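Local structure of beta-N-acetylhexosaminidase (Streptomyces plicatus, 1JAK) at residues Q337-H351 with A356-G368. The protein probably hydrolyses terminal N-acetylhexosamine residues from glycans as a family 20 glycoside hydrolase, with the substrate's own acetamido group assisting catalysis. Numbering follows the deposited sequence.
Sequences QPIVAKYGKTVVGWH and AEPVEGALVQYWG. With IFG ((2R,3R,4S,5R)-2-acetamido-3,4-dihydroxy-5-hydroxymethyl-piperidine), chain F.
W350 turns one ring face to the inhibitor and the other to the amide end of Q365. The acetamido methyl C8 of IFG sits over the first face, 3.4 Å from W350 CD2. On the opposite face lies Q365 OE1, offset toward the rim, with the amide plane turned 32° from the indole. H315 and S393 bind the two ends of that amide, and E250 takes the indole N-H of W350.

W367 meets W350 edge to face. The edge of W350 points at the W367 face, with planes at 75° and W350 CE3 3.6 Å from W367 CD1. C8 of IFG also lies over a face of W367, so the two indoles wall the acetamido methyl from two directions. H351 CE1 lies over the other face of W367.

The H351 ring has Y366 CD1 over one face and Q365 O at its edge. With chi1 at 75°, CG of H351 lies between its backbone N and carbonyl carbon. This brings ND1 to the backbone N of W367, which donates a bond of 3.1 Å. E376 binds NE2, so both ring nitrogens are held.

These side chains stand at the C-terminal ends of 346-350 and 363-366, neighbouring parallel strands of the TIM barrel, where such barrels carry their active sites. Backbone bonds alternate between the strands, from L363 N to V347 O through to H351 N to Q365 O.

Toward the other end, the carboxamide of Q337 ties the helix to the incoming loop. OE1 accepts from V359 N at 3.0 Å, and NE2 donates to E357 O, also at 3.0 Å. V347 CG1 packs tightly on A362 CB at 3.5 Å and also touches V359 CG2.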
loop_
_atom_site.group_PDB
_atom_site.type_symbol
_atom_site.label_atom_id
_atom_site.label_comp_id
_atom_site.label_asym_id
_atom_site.label_seq_id
_atom_site.Cartn_x
_atom_site.Cartn_y
_atom_site.Cartn_z
ATOM N N GLN A 337 9.929 22.008 -4.879
ATOM C CA GLN A 337 9.763 21.423 -3.549
ATOM C C GLN A 337 9.071 22.369 -2.569
ATOM O O GLN A 337 8.172 21.955 -1.835
ATOM C CB GLN A 337 11.107 20.981 -2.966
ATOM C CG GLN A 337 11.728 19.781 -3.660
ATOM C CD GLN A 337 12.972 19.286 -2.949
ATOM O OE1 GLN A 337 12.887 18.575 -1.947
ATOM N NE2 GLN A 337 14.137 19.674 -3.458
ATOM N N PRO A 338 9.472 23.652 -2.546
ATOM C CA PRO A 338 8.845 24.606 -1.624
ATOM C C PRO A 338 7.335 24.751 -1.807
ATOM O O PRO A 338 6.625 25.119 -0.870
ATOM C CB PRO A 338 9.584 25.909 -1.922
ATOM C CG PRO A 338 10.948 25.431 -2.324
ATOM C CD PRO A 338 10.618 24.274 -3.238
ATOM N N ILE A 339 6.848 24.467 -3.012
ATOM C CA ILE A 339 5.421 24.579 -3.300
ATOM C C ILE A 339 4.603 23.610 -2.448
ATOM O O ILE A 339 3.475 23.916 -2.057
ATOM C CB ILE A 339 5.136 24.317 -4.800
ATOM C CG1 ILE A 339 5.876 25.354 -5.653
ATOM C CG2 ILE A 339 3.637 24.385 -5.074
ATOM C CD1 ILE A 339 5.687 25.183 -7.157
ATOM N N VAL A 340 5.173 22.444 -2.159
ATOM C CA VAL A 340 4.489 21.444 -1.347
ATOM C C VAL A 340 4.281 21.984 0.069
ATOM O O VAL A 340 3.187 21.885 0.628
ATOM C CB VAL A 340 5.303 20.130 -1.288
ATOM C CG1 VAL A 340 4.569 19.087 -0.451
ATOM C CG2 VAL A 340 5.527 19.604 -2.704
ATOM N N ALA A 341 5.335 22.561 0.642
ATOM C CA ALA A 341 5.259 23.127 1.987
ATOM C C ALA A 341 4.318 24.330 1.993
ATOM O O ALA A 341 3.633 24.595 2.985
ATOM C CB ALA A 341 6.649 23.547 2.459
ATOM N N LYS A 342 4.297 25.063 0.884
ATOM C CA LYS A 342 3.434 26.232 0.748
ATOM C C LYS A 342 1.983 25.828 0.993
ATOM O O LYS A 342 1.197 26.591 1.558
ATOM C CB LYS A 342 3.569 26.819 -0.659
ATOM C CG LYS A 342 2.570 27.916 -0.987
ATOM C CD LYS A 342 2.729 28.369 -2.431
ATOM C CE LYS A 342 1.683 29.399 -2.812
ATOM N NZ LYS A 342 1.837 29.823 -4.235
ATOM N N TYR A 343 1.635 24.620 0.566
ATOM C CA TYR A 343 0.280 24.118 0.735
ATOM C C TYR A 343 0.137 23.173 1.925
ATOM O O TYR A 343 -0.765 22.335 1.972
ATOM C CB TYR A 343 -0.191 23.467 -0.567
ATOM C CG TYR A 343 -0.431 24.494 -1.654
ATOM C CD1 TYR A 343 -1.472 25.417 -1.542
ATOM C CD2 TYR A 343 0.409 24.582 -2.766
ATOM C CE1 TYR A 343 -1.672 26.402 -2.502
ATOM C CE2 TYR A 343 0.217 25.569 -3.737
ATOM C CZ TYR A 343 -0.824 26.474 -3.598
ATOM O OH TYR A 343 -1.025 27.459 -4.539
ATOM N N GLY A 344 1.048 23.328 2.882
ATOM C CA GLY A 344 1.023 22.552 4.113
ATOM C C GLY A 344 1.282 21.061 4.100
ATOM O O GLY A 344 0.790 20.350 4.980
ATOM N N LYS A 345 2.059 20.571 3.141
ATOM C CA LYS A 345 2.333 19.140 3.091
ATOM C C LYS A 345 3.822 18.815 3.126
ATOM O O LYS A 345 4.673 19.693 2.953
ATOM C CB LYS A 345 1.697 18.527 1.839
ATOM C CG LYS A 345 0.185 18.725 1.755
ATOM C CD LYS A 345 -0.528 18.116 2.958
ATOM C CE LYS A 345 -2.020 18.430 2.926
ATOM N NZ LYS A 345 -2.745 17.873 4.108
ATOM N N THR A 346 4.121 17.543 3.369
ATOM C CA THR A 346 5.491 17.051 3.425
ATOM C C THR A 346 5.798 16.394 2.089
ATOM O O THR A 346 5.100 15.474 1.667
ATOM C CB THR A 346 5.657 16.013 4.550
ATOM O OG1 THR A 346 5.454 16.654 5.817
ATOM C CG2 THR A 346 7.050 15.387 4.508
ATOM N N VAL A 347 6.851 16.854 1.429
ATOM C CA VAL A 347 7.199 16.304 0.129
ATOM C C VAL A 347 7.851 14.925 0.174
ATOM O O VAL A 347 8.626 14.603 1.078
ATOM C CB VAL A 347 8.125 17.275 -0.651
ATOM C CG1 VAL A 347 9.410 17.497 0.115
ATOM C CG2 VAL A 347 8.417 16.718 -2.044
ATOM N N VAL A 348 7.494 14.108 -0.811
ATOM C CA VAL A 348 8.055 12.776 -0.971
ATOM C C VAL A 348 8.423 12.715 -2.447
ATOM O O VAL A 348 7.724 13.281 -3.284
ATOM C CB VAL A 348 7.028 11.658 -0.699
ATOM C CG1 VAL A 348 7.705 10.297 -0.841
ATOM C CG2 VAL A 348 6.429 11.815 0.695
ATOM N N GLY A 349 9.527 12.053 -2.760
ATOM C CA GLY A 349 9.927 11.920 -4.147
ATOM C C GLY A 349 10.683 10.623 -4.317
ATOM O O GLY A 349 11.090 10.016 -3.328
ATOM N N TRP A 350 10.852 10.166 -5.554
ATOM C CA TRP A 350 11.621 8.948 -5.775
ATOM C C TRP A 350 13.054 9.327 -5.408
ATOM O O TRP A 350 13.369 10.518 -5.336
ATOM C CB TRP A 350 11.488 8.491 -7.227
ATOM C CG TRP A 350 10.072 8.079 -7.548
ATOM C CD1 TRP A 350 9.140 8.805 -8.230
ATOM C CD2 TRP A 350 9.421 6.865 -7.147
ATOM N NE1 TRP A 350 7.945 8.120 -8.279
ATOM C CE2 TRP A 350 8.092 6.926 -7.623
ATOM C CE3 TRP A 350 9.835 5.729 -6.436
ATOM C CZ2 TRP A 350 7.167 5.893 -7.408
ATOM C CZ3 TRP A 350 8.914 4.698 -6.223
ATOM C CH2 TRP A 350 7.595 4.791 -6.710
ATOM N N HIS A 351 13.927 8.349 -5.178
ATOM C CA HIS A 351 15.276 8.692 -4.731
ATOM C C HIS A 351 16.131 9.565 -5.637
ATOM O O HIS A 351 17.185 10.029 -5.213
ATOM C CB HIS A 351 16.065 7.441 -4.300
ATOM C CG HIS A 351 16.548 6.594 -5.432
ATOM N ND1 HIS A 351 15.808 5.557 -5.959
ATOM C CD2 HIS A 351 17.715 6.612 -6.119
ATOM C CE1 HIS A 351 16.500 4.970 -6.919
ATOM N NE2 HIS A 351 17.661 5.591 -7.037
ATOM N N ALA A 356 19.039 16.157 -5.872
ATOM C CA ALA A 356 18.562 17.514 -6.119
ATOM C C ALA A 356 18.221 18.265 -4.834
ATOM O O ALA A 356 17.222 18.984 -4.767
ATOM C CB ALA A 356 17.350 17.480 -7.043
ATOM N N GLU A 357 19.055 18.078 -3.817
ATOM C CA GLU A 357 18.903 18.748 -2.529
ATOM C C GLU A 357 17.509 18.692 -1.901
ATOM O O GLU A 357 16.745 19.659 -1.963
ATOM C CB GLU A 357 19.341 20.209 -2.665
ATOM C CG GLU A 357 19.325 20.990 -1.365
ATOM C CD GLU A 357 19.836 22.407 -1.533
ATOM O OE1 GLU A 357 19.343 23.115 -2.437
ATOM O OE2 GLU A 357 20.726 22.815 -0.756
ATOM N N PRO A 358 17.165 17.555 -1.278
ATOM C CA PRO A 358 15.854 17.406 -0.639
ATOM C C PRO A 358 15.680 18.478 0.434
ATOM O O PRO A 358 16.625 18.782 1.167
ATOM C CB PRO A 358 15.924 16.008 -0.026
ATOM C CG PRO A 358 16.868 15.280 -0.933
ATOM C CD PRO A 358 17.944 16.309 -1.176
ATOM N N VAL A 359 14.485 19.054 0.525
ATOM C CA VAL A 359 14.227 20.075 1.536
ATOM C C VAL A 359 14.079 19.408 2.896
ATOM O O VAL A 359 13.902 18.194 2.989
ATOM C CB VAL A 359 12.938 20.881 1.236
ATOM C CG1 VAL A 359 13.113 21.688 -0.037
ATOM C CG2 VAL A 359 11.743 19.939 1.114
ATOM N N GLU A 360 14.161 20.204 3.954
ATOM C CA GLU A 360 14.026 19.675 5.301
ATOM C C GLU A 360 12.676 18.980 5.447
ATOM O O GLU A 360 11.658 19.481 4.966
ATOM C CB GLU A 360 14.144 20.810 6.323
ATOM C CG GLU A 360 13.865 20.388 7.758
ATOM C CD GLU A 360 14.086 21.517 8.749
ATOM O OE1 GLU A 360 13.555 22.624 8.517
ATOM O OE2 GLU A 360 14.786 21.295 9.760
ATOM N N GLY A 361 12.680 17.818 6.095
ATOM C CA GLY A 361 11.449 17.077 6.313
ATOM C C GLY A 361 11.044 16.158 5.177
ATOM O O GLY A 361 10.128 15.348 5.320
ATOM N N ALA A 362 11.722 16.269 4.045
ATOM C CA ALA A 362 11.392 15.437 2.896
ATOM C C ALA A 362 11.740 13.969 3.094
ATOM O O ALA A 362 12.580 13.618 3.924
ATOM C CB ALA A 362 12.104 15.966 1.658
ATOM N N LEU A 363 11.063 13.112 2.336
ATOM C CA LEU A 363 11.327 11.680 2.355
ATOM C C LEU A 363 11.599 11.293 0.908
ATOM O O LEU A 363 11.038 11.895 -0.006
ATOM C CB LEU A 363 10.115 10.875 2.835
ATOM C CG LEU A 363 9.669 10.928 4.294
ATOM C CD1 LEU A 363 8.890 12.204 4.547
ATOM C CD2 LEU A 363 8.792 9.715 4.584
ATOM N N VAL A 364 12.474 10.319 0.693
ATOM C CA VAL A 364 12.730 9.858 -0.665
ATOM C C VAL A 364 12.454 8.369 -0.722
ATOM O O VAL A 364 12.704 7.638 0.240
ATOM C CB VAL A 364 14.176 10.149 -1.146
ATOM C CG1 VAL A 364 14.373 11.652 -1.283
ATOM C CG2 VAL A 364 15.194 9.545 -0.191
ATOM N N GLN A 365 11.907 7.927 -1.848
ATOM C CA GLN A 365 11.570 6.524 -2.029
ATOM C C GLN A 365 12.612 5.848 -2.909
ATOM O O GLN A 365 12.698 6.114 -4.108
ATOM C CB GLN A 365 10.182 6.398 -2.662
ATOM C CG GLN A 365 9.628 4.984 -2.613
ATOM C CD GLN A 365 8.208 4.886 -3.138
ATOM O OE1 GLN A 365 7.502 5.893 -3.265
ATOM N NE2 GLN A 365 7.778 3.666 -3.433
ATOM N N TYR A 366 13.395 4.968 -2.296
ATOM C CA TYR A 366 14.457 4.252 -2.991
ATOM C C TYR A 366 13.953 3.034 -3.755
ATOM O O TYR A 366 13.435 2.084 -3.157
ATOM C CB TYR A 366 15.511 3.795 -1.986
ATOM C CG TYR A 366 16.694 3.125 -2.631
ATOM C CD1 TYR A 366 17.661 3.877 -3.299
ATOM C CD2 TYR A 366 16.840 1.740 -2.596
ATOM C CE1 TYR A 366 18.747 3.266 -3.913
ATOM C CE2 TYR A 366 17.924 1.116 -3.208
ATOM C CZ TYR A 366 18.873 1.887 -3.865
ATOM O OH TYR A 366 19.949 1.282 -4.470
ATOM N N TRP A 367 14.117 3.057 -5.074
ATOM C CA TRP A 367 13.685 1.940 -5.902
ATOM C C TRP A 367 14.860 1.302 -6.645
ATOM O O TRP A 367 14.688 0.690 -7.704
ATOM C CB TRP A 367 12.596 2.390 -6.890
ATOM C CG TRP A 367 12.978 3.512 -7.819
ATOM C CD1 TRP A 367 13.192 4.822 -7.490
ATOM C CD2 TRP A 367 13.139 3.424 -9.240
ATOM N NE1 TRP A 367 13.473 5.556 -8.622
ATOM C CE2 TRP A 367 13.447 4.722 -9.708
ATOM C CE3 TRP A 367 13.050 2.375 -10.164
ATOM C CZ2 TRP A 367 13.667 5.000 -11.065
ATOM C CZ3 TRP A 367 13.266 2.651 -11.516
ATOM C CH2 TRP A 367 13.572 3.956 -11.951
ATOM N N GLY A 368 16.053 1.441 -6.066
ATOM C CA GLY A 368 17.251 0.864 -6.650
ATOM C C GLY A 368 17.280 -0.651 -6.541
ATOM O O GLY A 368 16.337 -1.265 -6.032
HETATM N N1 IFG F . 10.081 2.529 -13.504
HETATM C C2 IFG F . 9.098 3.644 -13.517
HETATM C C3 IFG F . 7.580 3.217 -13.391
HETATM C C4 IFG F . 7.230 1.926 -14.162
HETATM C C5 IFG F . 8.220 0.833 -13.753
HETATM C C6 IFG F . 7.987 -0.534 -14.387
HETATM C C7 IFG F . 9.609 4.152 -11.163
HETATM C C8 IFG F . 9.909 5.045 -9.987
HETATM C C9 IFG F . 9.678 1.218 -14.035
HETATM N N2 IFG F . 9.426 4.604 -12.440
HETATM O O7 IFG F . 9.544 2.952 -10.932
HETATM O O3 IFG F . 6.754 4.280 -13.847
HETATM O O4 IFG F . 7.364 2.178 -15.560
HETATM O O6 IFG F . 8.578 -1.572 -13.613
#